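Local coordinates for protein tyrosine--tRNA ligase (Aeropyrum pernix, PDB 2CYA) that probably attaches tyrosine to tRNA(Tyr) in two steps, first activating the amino acid with ATP as Tyr-AMP and then transferring it to the acceptor end of the tRNA, at residues F10-R15 / V63-D68; I40-S45 / A93-V98; A74-Y79 / D116-A121. All blocks are in the same frame, centred on the assembly; numbering follows the deposited sequence.

Contact 1. Residues F10-R15 / V63-D68; sequences FNRIAR and VEAGVD
Ile13 and Ala65 make the tight part of this contact. CG1 of Ile13 lies 3.6 Å from CB of Ala65, and Ile13 CD1 follows at 3.8 Å from the same methyl. CG1 is anti to the carbonyl carbon (chi1 -70°), which sends the CG1-CD1 arm off helix 5-14 to the end of helix 51-64. Beyond it the packing thins, since Ile13 CD1 comes no nearer than 4.4 Å to Val67 CG2. Gly66, with positive phi, is the C-prime residue of a Schellman motif ending helix 51-64; the turn brings Ala65 and Val67 to face the same isoleucine, while Leu26 of helix 23-32 touches it as well.

The outer side is looser and charged. The Arg12 chain runs past Ala65, CG to CB 4.0 Å, before bending at chi2 and chi3. Glu64 OE1 then sits over a face of the guanidinium, 3.5 Å from Arg12 NH1, with the carboxylate plane turned 46° from it. Arg15 reaches further partners, Asp61 and Asp288.

With no N-H aimed at the oxygen, the Arg12-Glu64 salt bridge rests on charge alone; the geometry implies an apolar seat bordered by a charge pair without a directed bond.

Contact 2. Residues I40-S45 / A93-V98; sequences IGYEPS and AAARIV
Tyr42 drives its phenol end against Val98, the two side chains coming from opposite directions. The hydroxyl makes the closest approach, Tyr42 OH to Val98 CB 3.2 Å, while ring carbon CZ of Tyr42 lies 3.7 Å from Val98 CG1; this methyl meets the ring obliquely. The same oxygen, Tyr42 OH, also rests against the backbone of the helix, 3.4 Å from Ala95 CA. Next to the phenol, Pro44 sets the CB-CG edge of its ring against the preceding turn of the helix: Pro44 CB is 3.9 Å from Ala94 CB, and Pro44 CG is 4.0 Å from Ala95 CB.

A water completes the first shell. It accepts from Tyr42 OH at 2.6 Å and donates to the carbonyl oxygen Ala95 O at 2.8 Å, so the phenol proton is used for the water and the polar link to helix 88-104 runs through it.

Further out, the placement comes from the backbone. Tyr42 ends strand 37-42, a central strand of the sheet, and its CG stands between the backbone N and the carbonyl carbon (chi1 80°), which carries the phenol toward helix 88-104. Pro44 is the centre of an inverse gamma turn, which brings its ring to the helix. Trp55 of helix 51-64 meets the Tyr42 ring, and Trp52, an inferred ATP-binding residue, touches Val98. Ser45 OG is hydrogen-bonded to Lys241 of the KMSKS motif.

The chemistry suits a class I synthetase core beside what is probably its ATP site: small alanines admit the strand end closely, and one water-relayed bond satisfies a buried hydroxyl in apolar packing.

Contact 3. Residues A74-Y79 / D116-A121; sequences ATWHAY and DAEELA
A straight hydrogen bond joins the indole of Trp76 to Glu118. Trp76 NE1 donates to Glu118 OE1 over 3.0 Å with an N-H...O angle of 169°, and the oxygen lies in the ring plane. It is met on its anti side, with the carboxylate standing nearly perpendicular to the indole. A bend at chi2 of Glu118 brings the carboxylate back to the ring edge.

Apolar contacts use the indole face and the helix start. Ala121 CB sits 3.6 Å from the centroid of the six-membered ring of Trp76 and 15° off its normal, a CH-pi contact; one turn earlier Ala117 CB meets the ring obliquely, 4.3 Å from Trp76 CD1. The short helical segments lie nearly at right angles (95°), their axes 9.9 Å apart, and the methyl of Ala121 lets the ring approach helix 117-121 with its face.

Capping and water form the third group. Asp116, at the N-cap, accepts from Glu118 N through Asp116 OD1 at 2.7 Å. A water donates to that same Asp116 OD1 at 2.7 Å, also bonds Thr75 OG1, and gives Glu118 OE1 a weaker bond.

Around this core, Trp76 packs on Ile131 of the second subunit, and Glu118 on Lys124 of that subunit, so the contact borders the homodimer interface. Next in the helix, His77 meets Tyr165, a predicted tyrosine-binding residue, edge to face.

Since Glu118 accepts the indole N-H with its carboxylate and gives its backbone N-H to Asp116, one residue ties ring orientation to the start of its helix.

All three contacts are largely buried, yet their chemistry changes with place. Contact 1, farthest from the other two (centres 22 and 26 Å away), joins the N-terminal helix to the end of helix 51-64 and carries a charged, partly solvent-facing edge. Contact 2, nearest the chain's centre, is apolar with one water relay; contact 3, at the dimer-facing side, combines a directed indole-carboxylate bond and a capping bond with CH-pi packing. Contacts 2 and 3 touch: Tyr42 O lies 3.0 Å from Ala74 N, a probable hydrogen bond between neighbouring strand ends. Strand 68-73 runs from the turn of contact 1 to the start of contact 3, and its parallel neighbour, strand 37-42, carries contact 2 against helix 88-104.

Contact 1. Residues F10-R15 / V63-D68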
ATOM      1  N   PHE A  10     -24.428   4.565  27.285  1.00 39.04           N
ATOM      2  CA  PHE A  10     -24.850   4.872  25.938  1.00 38.39           C
ATOM      3  C   PHE A  10     -25.120   6.360  25.728  1.00 38.95           C
ATOM      4  O   PHE A  10     -24.576   6.956  24.791  1.00 37.22           O
ATOM      5  CB  PHE A  10     -26.094   4.080  25.552  1.00 36.37           C
ATOM      6  CG  PHE A  10     -26.596   4.391  24.162  1.00 34.60           C
ATOM      7  CD1 PHE A  10     -26.067   3.747  23.055  1.00 34.84           C
ATOM      8  CD2 PHE A  10     -27.574   5.361  23.964  1.00 34.91           C
ATOM      9  CE1 PHE A  10     -26.500   4.061  21.764  1.00 32.85           C
ATOM     10  CE2 PHE A  10     -28.016   5.689  22.685  1.00 34.17           C
ATOM     11  CZ  PHE A  10     -27.478   5.038  21.578  1.00 34.56           C
ATOM     12  N   ASN A  11     -25.949   6.969  26.582  1.00 39.89           N
ATOM     13  CA  ASN A  11     -26.260   8.399  26.410  1.00 39.16           C
ATOM     14  C   ASN A  11     -25.014   9.263  26.541  1.00 37.47           C
ATOM     15  O   ASN A  11     -24.919  10.317  25.928  1.00 39.88           O
ATOM     16  CB  ASN A  11     -27.302   8.878  27.418  1.00 40.60           C
ATOM     17  CG  ASN A  11     -28.663   8.254  27.195  1.00 42.52           C
ATOM     18  OD1 ASN A  11     -29.129   8.123  26.062  1.00 41.86           O
ATOM     19  ND2 ASN A  11     -29.319   7.884  28.284  1.00 43.92           N
ATOM     20  N   ARG A  12     -24.073   8.817  27.352  1.00 35.73           N
ATOM     21  CA  ARG A  12     -22.836   9.549  27.539  1.00 38.48           C
ATOM     22  C   ARG A  12     -22.011   9.488  26.242  1.00 37.63           C
ATOM     23  O   ARG A  12     -21.411  10.475  25.834  1.00 36.45           O
ATOM     24  CB  ARG A  12     -22.047   8.939  28.695  1.00 39.77           C
ATOM     25  CG  ARG A  12     -20.547   9.184  28.628  1.00 48.03           C
ATOM     26  CD  ARG A  12     -20.053   9.807  29.905  1.00 51.11           C
ATOM     27  NE  ARG A  12     -20.644  11.132  30.084  1.00 57.51           N
ATOM     28  CZ  ARG A  12     -20.677  11.782  31.243  1.00 59.63           C
ATOM     29  NH1 ARG A  12     -20.153  11.227  32.330  1.00 59.77           N
ATOM     30  NH2 ARG A  12     -21.228  12.990  31.312  1.00 61.40           N
ATOM     31  N   ILE A  13     -21.989   8.318  25.613  1.00 34.71           N
ATOM     32  CA  ILE A  13     -21.263   8.125  24.363  1.00 32.53           C
ATOM     33  C   ILE A  13     -22.003   8.788  23.204  1.00 32.81           C
ATOM     34  O   ILE A  13     -21.384   9.427  22.349  1.00 33.92           O
ATOM     35  CB  ILE A  13     -21.083   6.608  24.049  1.00 29.32           C
ATOM     36  CG1 ILE A  13     -20.094   5.997  25.031  1.00 27.81           C
ATOM     37  CG2 ILE A  13     -20.620   6.411  22.624  1.00 28.16           C
ATOM     38  CD1 ILE A  13     -20.028   4.494  24.967  1.00 27.80           C
ATOM     39  N   ALA A  14     -23.325   8.660  23.177  1.00 32.30           N
ATOM     40  CA  ALA A  14     -24.113   9.230  22.091  1.00 32.72           C
ATOM     41  C   ALA A  14     -24.285  10.741  22.116  1.00 34.73           C
ATOM     42  O   ALA A  14     -24.471  11.359  21.067  1.00 34.84           O
ATOM     43  CB  ALA A  14     -25.487   8.574  22.042  1.00 33.55           C
ATOM     44  N   ARG A  15     -24.226  11.332  23.303  1.00 36.21           N
ATOM     45  CA  ARG A  15     -24.423  12.772  23.462  1.00 38.51           C
ATOM     46  C   ARG A  15     -23.669  13.637  22.444  1.00 38.89           C
ATOM     47  O   ARG A  15     -22.449  13.571  22.330  1.00 37.00           O
ATOM     48  CB  ARG A  15     -24.068  13.190  24.908  1.00 40.00           C
ATOM     49  CG  ARG A  15     -22.688  13.807  25.099  1.00 44.54           C
ATOM     50  CD  ARG A  15     -22.038  13.449  26.443  1.00 45.33           C
ATOM     51  NE  ARG A  15     -22.724  14.024  27.588  1.00 49.36           N
ATOM     52  CZ  ARG A  15     -22.106  14.560  28.638  1.00 50.83           C
ATOM     53  NH1 ARG A  15     -20.777  14.601  28.688  1.00 49.71           N
ATOM     54  NH2 ARG A  15     -22.820  15.058  29.642  1.00 50.03           N
ATOM     55  N   VAL A  63     -13.966   7.692  27.286  1.00 31.12           N
ATOM     56  CA  VAL A  63     -13.122   7.247  28.393  1.00 31.78           C
ATOM     57  C   VAL A  63     -13.932   7.115  29.696  1.00 33.29           C
ATOM     58  O   VAL A  63     -13.766   6.150  30.437  1.00 32.58           O
ATOM     59  CB  VAL A  63     -11.960   8.240  28.652  1.00 32.00           C
ATOM     60  CG1 VAL A  63     -11.279   7.929  29.996  1.00 32.00           C
ATOM     61  CG2 VAL A  63     -10.947   8.162  27.516  1.00 34.13           C
ATOM     62  N   GLU A  64     -14.801   8.084  29.974  1.00 33.41           N
ATOM     63  CA  GLU A  64     -15.596   8.042  31.207  1.00 35.31           C
ATOM     64  C   GLU A  64     -16.682   6.987  31.100  1.00 35.36           C
ATOM     65  O   GLU A  64     -17.266   6.588  32.103  1.00 39.66           O
ATOM     66  CB  GLU A  64     -16.202   9.428  31.520  1.00 36.04           C
ATOM     67  CG  GLU A  64     -15.138  10.532  31.673  1.00 37.51           C
ATOM     68  CD  GLU A  64     -15.707  11.915  32.008  1.00 41.26           C
ATOM     69  OE1 GLU A  64     -16.843  12.249  31.584  1.00 41.23           O
ATOM     70  OE2 GLU A  64     -14.992  12.681  32.685  1.00 41.30           O
ATOM     71  N   ALA A  65     -16.940   6.520  29.886  1.00 33.68           N
ATOM     72  CA  ALA A  65     -17.945   5.486  29.675  1.00 31.46           C
ATOM     73  C   ALA A  65     -17.310   4.088  29.716  1.00 31.65           C
ATOM     74  O   ALA A  65     -17.946   3.089  29.371  1.00 32.07           O
ATOM     75  CB  ALA A  65     -18.659   5.720  28.350  1.00 29.12           C
ATOM     76  N   GLY A  66     -16.053   4.014  30.146  1.00 30.21           N
ATOM     77  CA  GLY A  66     -15.405   2.720  30.240  1.00 31.82           C
ATOM     78  C   GLY A  66     -14.676   2.169  29.014  1.00 33.13           C
ATOM     79  O   GLY A  66     -14.128   1.073  29.090  1.00 34.82           O
ATOM     80  N   VAL A  67     -14.646   2.900  27.898  1.00 32.85           N
ATOM     81  CA  VAL A  67     -13.945   2.427  26.688  1.00 30.71           C
ATOM     82  C   VAL A  67     -12.418   2.576  26.800  1.00 30.63           C
ATOM     83  O   VAL A  67     -11.940   3.629  27.191  1.00 33.28           O
ATOM     84  CB  VAL A  67     -14.413   3.214  25.440  1.00 29.74           C
ATOM     85  CG1 VAL A  67     -13.639   2.739  24.202  1.00 29.69           C
ATOM     86  CG2 VAL A  67     -15.939   3.033  25.235  1.00 27.31           C
ATOM     87  N   ASP A  68     -11.649   1.531  26.483  1.00 31.07           N
ATOM     88  CA  ASP A  68     -10.182   1.640  26.519  1.00 30.84           C
ATOM     89  C   ASP A  68      -9.844   2.378  25.223  1.00 30.70           C
ATOM     90  O   ASP A  68      -9.976   1.836  24.115  1.00 30.10           O
ATOM     91  CB  ASP A  68      -9.512   0.259  26.554  1.00 37.13           C
ATOM     92  CG  ASP A  68      -9.513  -0.365  27.961  1.00 44.84           C
ATOM     93  OD1 ASP A  68      -9.080   0.310  28.939  1.00 49.64           O
ATOM     94  OD2 ASP A  68      -9.932  -1.535  28.094  1.00 49.72           O
TER

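Contact 2. Residues I40-S45 / A93-V98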
ATOM      1  N   ILE A  40      -9.588   7.277  17.887  1.00 21.39           N
ATOM      2  CA  ILE A  40      -9.889   8.328  16.930  1.00 22.04           C
ATOM      3  C   ILE A  40      -8.527   8.489  16.249  1.00 25.10           C
ATOM      4  O   ILE A  40      -7.466   8.385  16.899  1.00 23.80           O
ATOM      5  CB  ILE A  40     -10.331   9.700  17.513  1.00 21.70           C
ATOM      6  CG1 ILE A  40     -10.683  10.619  16.330  1.00 23.13           C
ATOM      7  CG2 ILE A  40      -9.252  10.313  18.388  1.00 25.02           C
ATOM      8  CD1 ILE A  40     -11.221  12.042  16.696  1.00 18.33           C
ATOM      9  N   GLY A  41      -8.560   8.654  14.935  1.00 24.74           N
ATOM     10  CA  GLY A  41      -7.345   8.849  14.183  1.00 24.67           C
ATOM     11  C   GLY A  41      -7.514  10.207  13.543  1.00 26.64           C
ATOM     12  O   GLY A  41      -8.569  10.501  12.968  1.00 29.37           O
ATOM     13  N   TYR A  42      -6.494  11.039  13.627  1.00 26.01           N
ATOM     14  CA  TYR A  42      -6.590  12.361  13.040  1.00 26.35           C
ATOM     15  C   TYR A  42      -5.253  12.754  12.444  1.00 26.60           C
ATOM     16  O   TYR A  42      -4.203  12.317  12.916  1.00 27.43           O
ATOM     17  CB  TYR A  42      -6.986  13.374  14.121  1.00 23.54           C
ATOM     18  CG  TYR A  42      -5.824  13.800  14.979  1.00 24.13           C
ATOM     19  CD1 TYR A  42      -5.122  14.971  14.696  1.00 23.15           C
ATOM     20  CD2 TYR A  42      -5.365  12.987  16.031  1.00 23.03           C
ATOM     21  CE1 TYR A  42      -3.979  15.329  15.438  1.00 23.32           C
ATOM     22  CE2 TYR A  42      -4.225  13.337  16.777  1.00 21.03           C
ATOM     23  CZ  TYR A  42      -3.544  14.509  16.471  1.00 24.62           C
ATOM     24  OH  TYR A  42      -2.431  14.877  17.202  1.00 25.74           O
ATOM     25  N   GLU A  43      -5.296  13.597  11.419  1.00 27.88           N
ATOM     26  CA  GLU A  43      -4.081  14.078  10.782  1.00 29.42           C
ATOM     27  C   GLU A  43      -3.560  15.304  11.539  1.00 30.21           C
ATOM     28  O   GLU A  43      -4.285  16.291  11.692  1.00 30.12           O
ATOM     29  CB  GLU A  43      -4.355  14.496   9.323  1.00 30.51           C
ATOM     30  CG  GLU A  43      -4.670  13.370   8.334  1.00 31.75           C
ATOM     31  CD  GLU A  43      -5.058  13.907   6.954  1.00 35.23           C
ATOM     32  OE1 GLU A  43      -4.472  14.909   6.496  1.00 36.06           O
ATOM     33  OE2 GLU A  43      -5.955  13.331   6.316  1.00 36.82           O
ATOM     34  N   PRO A  44      -2.316  15.249  12.052  1.00 29.97           N
ATOM     35  CA  PRO A  44      -1.796  16.425  12.762  1.00 29.93           C
ATOM     36  C   PRO A  44      -1.353  17.324  11.607  1.00 32.29           C
ATOM     37  O   PRO A  44      -0.190  17.303  11.172  1.00 34.91           O
ATOM     38  CB  PRO A  44      -0.611  15.866  13.560  1.00 28.80           C
ATOM     39  CG  PRO A  44      -0.902  14.354  13.657  1.00 28.97           C
ATOM     40  CD  PRO A  44      -1.470  14.060  12.288  1.00 28.80           C
ATOM     41  N   SER A  45      -2.301  18.093  11.094  1.00 33.24           N
ATOM     42  CA  SER A  45      -2.075  18.920   9.926  1.00 34.99           C
ATOM     43  C   SER A  45      -1.850  20.409  10.131  1.00 36.73           C
ATOM     44  O   SER A  45      -1.820  21.160   9.150  1.00 38.11           O
ATOM     45  CB  SER A  45      -3.252  18.734   8.981  1.00 35.85           C
ATOM     46  OG  SER A  45      -4.446  19.094   9.656  1.00 38.29           O
ATOM     47  N   ALA A  93       5.234  17.784  15.535  1.00 34.93           N
ATOM     48  CA  ALA A  93       5.118  18.933  16.413  1.00 35.38           C
ATOM     49  C   ALA A  93       3.655  19.290  16.598  1.00 34.43           C
ATOM     50  O   ALA A  93       3.246  19.634  17.694  1.00 33.92           O
ATOM     51  CB  ALA A  93       5.879  20.111  15.841  1.00 35.81           C
ATOM     52  N   ALA A  94       2.868  19.200  15.528  1.00 32.72           N
ATOM     53  CA  ALA A  94       1.448  19.507  15.621  1.00 33.46           C
ATOM     54  C   ALA A  94       0.770  18.507  16.568  1.00 33.48           C
ATOM     55  O   ALA A  94      -0.157  18.869  17.291  1.00 34.11           O
ATOM     56  CB  ALA A  94       0.786  19.473  14.219  1.00 32.00           C
ATOM     57  N   ALA A  95       1.251  17.262  16.574  1.00 34.46           N
ATOM     58  CA  ALA A  95       0.701  16.214  17.449  1.00 34.30           C
ATOM     59  C   ALA A  95       1.051  16.463  18.923  1.00 33.88           C
ATOM     60  O   ALA A  95       0.237  16.194  19.819  1.00 32.89           O
ATOM     61  CB  ALA A  95       1.215  14.831  17.015  1.00 34.27           C
ATOM     62  N   ARG A  96       2.257  16.962  19.191  1.00 33.47           N
ATOM     63  CA  ARG A  96       2.631  17.245  20.581  1.00 33.72           C
ATOM     64  C   ARG A  96       1.729  18.367  21.112  1.00 31.94           C
ATOM     65  O   ARG A  96       1.340  18.369  22.270  1.00 31.01           O
ATOM     66  CB  ARG A  96       4.087  17.685  20.691  1.00 35.47           C
ATOM     67  CG  ARG A  96       5.089  16.627  20.295  1.00 39.97           C
ATOM     68  CD  ARG A  96       6.448  16.957  20.913  1.00 42.30           C
ATOM     69  NE  ARG A  96       7.021  18.182  20.361  1.00 43.68           N
ATOM     70  CZ  ARG A  96       7.606  18.263  19.169  1.00 44.86           C
ATOM     71  NH1 ARG A  96       7.706  17.182  18.393  1.00 43.55           N
ATOM     72  NH2 ARG A  96       8.088  19.431  18.751  1.00 44.48           N
ATOM     73  N   ILE A  97       1.386  19.312  20.252  1.00 30.05           N
ATOM     74  CA  ILE A  97       0.518  20.403  20.660  1.00 30.31           C
ATOM     75  C   ILE A  97      -0.894  19.874  20.942  1.00 28.71           C
ATOM     76  O   ILE A  97      -1.525  20.253  21.929  1.00 30.22           O
ATOM     77  CB  ILE A  97       0.495  21.499  19.583  1.00 31.10           C
ATOM     78  CG1 ILE A  97       1.882  22.151  19.513  1.00 33.53           C
ATOM     79  CG2 ILE A  97      -0.553  22.563  19.918  1.00 31.36           C
ATOM     80  CD1 ILE A  97       2.034  23.206  18.427  1.00 35.96           C
ATOM     81  N   VAL A  98      -1.387  18.988  20.088  1.00 26.20           N
ATOM     82  CA  VAL A  98      -2.701  18.404  20.292  1.00 24.46           C
ATOM     83  C   VAL A  98      -2.763  17.710  21.661  1.00 26.14           C
ATOM     84  O   VAL A  98      -3.761  17.845  22.371  1.00 25.60           O
ATOM     85  CB  VAL A  98      -3.041  17.409  19.137  1.00 24.85           C
ATOM     86  CG1 VAL A  98      -4.209  16.483  19.523  1.00 19.46           C
ATOM     87  CG2 VAL A  98      -3.395  18.225  17.866  1.00 23.38           C
TER
HETATM   88  O   HOH W   1      -1.635  14.123  19.607  1.00 24.52           O

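Contact 3. Residues A74-Y79 / D116-A121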
ATOM      1  N   ALA A  74      -2.113  10.150  13.185  1.00 28.38           N
ATOM      2  CA  ALA A  74      -1.998   9.650  11.811  1.00 28.30           C
ATOM      3  C   ALA A  74      -1.016  10.443  10.969  1.00 27.88           C
ATOM      4  O   ALA A  74      -1.400  11.072   9.976  1.00 28.17           O
ATOM      5  CB  ALA A  74      -3.365   9.654  11.159  1.00 24.93           C
ATOM      6  N   THR A  75       0.252  10.392  11.365  1.00 26.54           N
ATOM      7  CA  THR A  75       1.291  11.149  10.693  1.00 27.73           C
ATOM      8  C   THR A  75       1.526  10.751   9.246  1.00 29.78           C
ATOM      9  O   THR A  75       1.729  11.622   8.401  1.00 28.76           O
ATOM     10  CB  THR A  75       2.625  11.062  11.459  1.00 28.11           C
ATOM     11  OG1 THR A  75       3.081   9.707  11.476  1.00 30.84           O
ATOM     12  CG2 THR A  75       2.444  11.568  12.910  1.00 27.21           C
ATOM     13  N   TRP A  76       1.488   9.453   8.953  1.00 28.06           N
ATOM     14  CA  TRP A  76       1.699   9.004   7.582  1.00 31.52           C
ATOM     15  C   TRP A  76       0.534   9.448   6.693  1.00 30.33           C
ATOM     16  O   TRP A  76       0.715   9.784   5.523  1.00 32.08           O
ATOM     17  CB  TRP A  76       1.893   7.476   7.545  1.00 29.35           C
ATOM     18  CG  TRP A  76       3.282   7.077   7.973  1.00 31.02           C
ATOM     19  CD1 TRP A  76       4.004   7.598   9.010  1.00 31.77           C
ATOM     20  CD2 TRP A  76       4.117   6.079   7.367  1.00 31.17           C
ATOM     21  NE1 TRP A  76       5.237   6.988   9.089  1.00 31.69           N
ATOM     22  CE2 TRP A  76       5.332   6.055   8.088  1.00 31.57           C
ATOM     23  CE3 TRP A  76       3.958   5.206   6.282  1.00 31.18           C
ATOM     24  CZ2 TRP A  76       6.382   5.194   7.758  1.00 32.42           C
ATOM     25  CZ3 TRP A  76       5.006   4.342   5.954  1.00 29.62           C
ATOM     26  CH2 TRP A  76       6.197   4.345   6.690  1.00 30.03           C
ATOM     27  N   HIS A  77      -0.661   9.479   7.261  1.00 30.40           N
ATOM     28  CA  HIS A  77      -1.826   9.907   6.508  1.00 28.89           C
ATOM     29  C   HIS A  77      -1.673  11.388   6.165  1.00 30.10           C
ATOM     30  O   HIS A  77      -1.998  11.804   5.061  1.00 28.08           O
ATOM     31  CB  HIS A  77      -3.097   9.700   7.339  1.00 29.77           C
ATOM     32  CG  HIS A  77      -3.321   8.280   7.750  1.00 32.09           C
ATOM     33  ND1 HIS A  77      -4.229   7.458   7.119  1.00 32.21           N
ATOM     34  CD2 HIS A  77      -2.746   7.533   8.725  1.00 34.86           C
ATOM     35  CE1 HIS A  77      -4.210   6.267   7.689  1.00 33.80           C
ATOM     36  NE2 HIS A  77      -3.321   6.284   8.667  1.00 34.13           N
ATOM     37  N   ALA A  78      -1.187  12.181   7.123  1.00 31.39           N
ATOM     38  CA  ALA A  78      -1.007  13.624   6.911  1.00 31.94           C
ATOM     39  C   ALA A  78       0.028  13.813   5.807  1.00 32.07           C
ATOM     40  O   ALA A  78      -0.099  14.697   4.942  1.00 29.59           O
ATOM     41  CB  ALA A  78      -0.524  14.297   8.203  1.00 29.55           C
ATOM     42  N   TYR A  79       1.058  12.982   5.842  1.00 32.80           N
ATOM     43  CA  TYR A  79       2.087  13.067   4.813  1.00 36.66           C
ATOM     44  C   TYR A  79       1.436  12.787   3.462  1.00 35.09           C
ATOM     45  O   TYR A  79       1.647  13.510   2.502  1.00 35.05           O
ATOM     46  CB  TYR A  79       3.189  12.048   5.058  1.00 39.49           C
ATOM     47  CG  TYR A  79       4.274  12.072   3.996  1.00 44.40           C
ATOM     48  CD1 TYR A  79       5.256  13.062   3.988  1.00 45.79           C
ATOM     49  CD2 TYR A  79       4.326  11.093   3.011  1.00 45.83           C
ATOM     50  CE1 TYR A  79       6.264  13.068   3.024  1.00 48.69           C
ATOM     51  CE2 TYR A  79       5.332  11.090   2.046  1.00 47.87           C
ATOM     52  CZ  TYR A  79       6.297  12.073   2.059  1.00 48.39           C
ATOM     53  OH  TYR A  79       7.312  12.037   1.124  1.00 51.30           O
ATOM     54  N   ASP A 116       1.753   6.956  17.632  1.00 28.21           N
ATOM     55  CA  ASP A 116       2.222   7.596  16.395  1.00 28.95           C
ATOM     56  C   ASP A 116       2.082   6.525  15.294  1.00 29.06           C
ATOM     57  O   ASP A 116       2.446   5.372  15.501  1.00 29.53           O
ATOM     58  CB  ASP A 116       3.702   8.001  16.534  1.00 31.68           C
ATOM     59  CG  ASP A 116       4.223   8.759  15.317  1.00 34.09           C
ATOM     60  OD1 ASP A 116       4.091   8.253  14.179  1.00 35.83           O
ATOM     61  OD2 ASP A 116       4.762   9.866  15.496  1.00 33.73           O
ATOM     62  N   ALA A 117       1.540   6.888  14.137  1.00 29.55           N
ATOM     63  CA  ALA A 117       1.379   5.919  13.048  1.00 29.06           C
ATOM     64  C   ALA A 117       2.685   5.153  12.756  1.00 30.14           C
ATOM     65  O   ALA A 117       2.659   4.036  12.239  1.00 28.80           O
ATOM     66  CB  ALA A 117       0.908   6.637  11.794  1.00 27.91           C
ATOM     67  N   GLU A 118       3.822   5.759  13.088  1.00 30.91           N
ATOM     68  CA  GLU A 118       5.116   5.128  12.853  1.00 33.47           C
ATOM     69  C   GLU A 118       5.240   3.770  13.531  1.00 32.63           C
ATOM     70  O   GLU A 118       5.916   2.878  13.015  1.00 32.70           O
ATOM     71  CB  GLU A 118       6.251   6.024  13.351  1.00 38.26           C
ATOM     72  CG  GLU A 118       7.607   5.617  12.824  1.00 43.22           C
ATOM     73  CD  GLU A 118       8.217   6.674  11.926  1.00 49.26           C
ATOM     74  OE1 GLU A 118       7.505   7.236  11.052  1.00 51.56           O
ATOM     75  OE2 GLU A 118       9.424   6.940  12.095  1.00 53.12           O
ATOM     76  N   GLU A 119       4.603   3.611  14.686  1.00 30.35           N
ATOM     77  CA  GLU A 119       4.659   2.348  15.402  1.00 32.85           C
ATOM     78  C   GLU A 119       3.925   1.282  14.606  1.00 31.76           C
ATOM     79  O   GLU A 119       4.318   0.125  14.607  1.00 32.83           O
ATOM     80  CB  GLU A 119       4.035   2.468  16.799  1.00 34.59           C
ATOM     81  CG  GLU A 119       4.590   3.617  17.628  1.00 42.55           C
ATOM     82  CD  GLU A 119       3.936   3.727  19.007  1.00 46.06           C
ATOM     83  OE1 GLU A 119       3.914   4.858  19.557  1.00 46.18           O
ATOM     84  OE2 GLU A 119       3.457   2.688  19.532  1.00 47.37           O
ATOM     85  N   LEU A 120       2.851   1.661  13.926  1.00 30.56           N
ATOM     86  CA  LEU A 120       2.129   0.686  13.127  1.00 30.24           C
ATOM     87  C   LEU A 120       2.924   0.398  11.846  1.00 30.78           C
ATOM     88  O   LEU A 120       3.040  -0.750  11.422  1.00 32.61           O
ATOM     89  CB  LEU A 120       0.735   1.219  12.773  1.00 31.38           C
ATOM     90  CG  LEU A 120      -0.412   0.930  13.762  1.00 31.34           C
ATOM     91  CD1 LEU A 120      -0.037   1.366  15.173  1.00 31.26           C
ATOM     92  CD2 LEU A 120      -1.654   1.651  13.299  1.00 28.30           C
ATOM     93  N   ALA A 121       3.480   1.451  11.256  1.00 28.43           N
ATOM     94  CA  ALA A 121       4.244   1.351  10.023  1.00 29.32           C
ATOM     95  C   ALA A 121       5.447   0.418  10.117  1.00 29.80           C
ATOM     96  O   ALA A 121       5.878  -0.130   9.100  1.00 28.41           O
ATOM     97  CB  ALA A 121       4.707   2.756   9.570  1.00 27.69           C
TER
HETATM   98  O   HOH W   2       5.934   9.709  12.766  1.00 51.53           O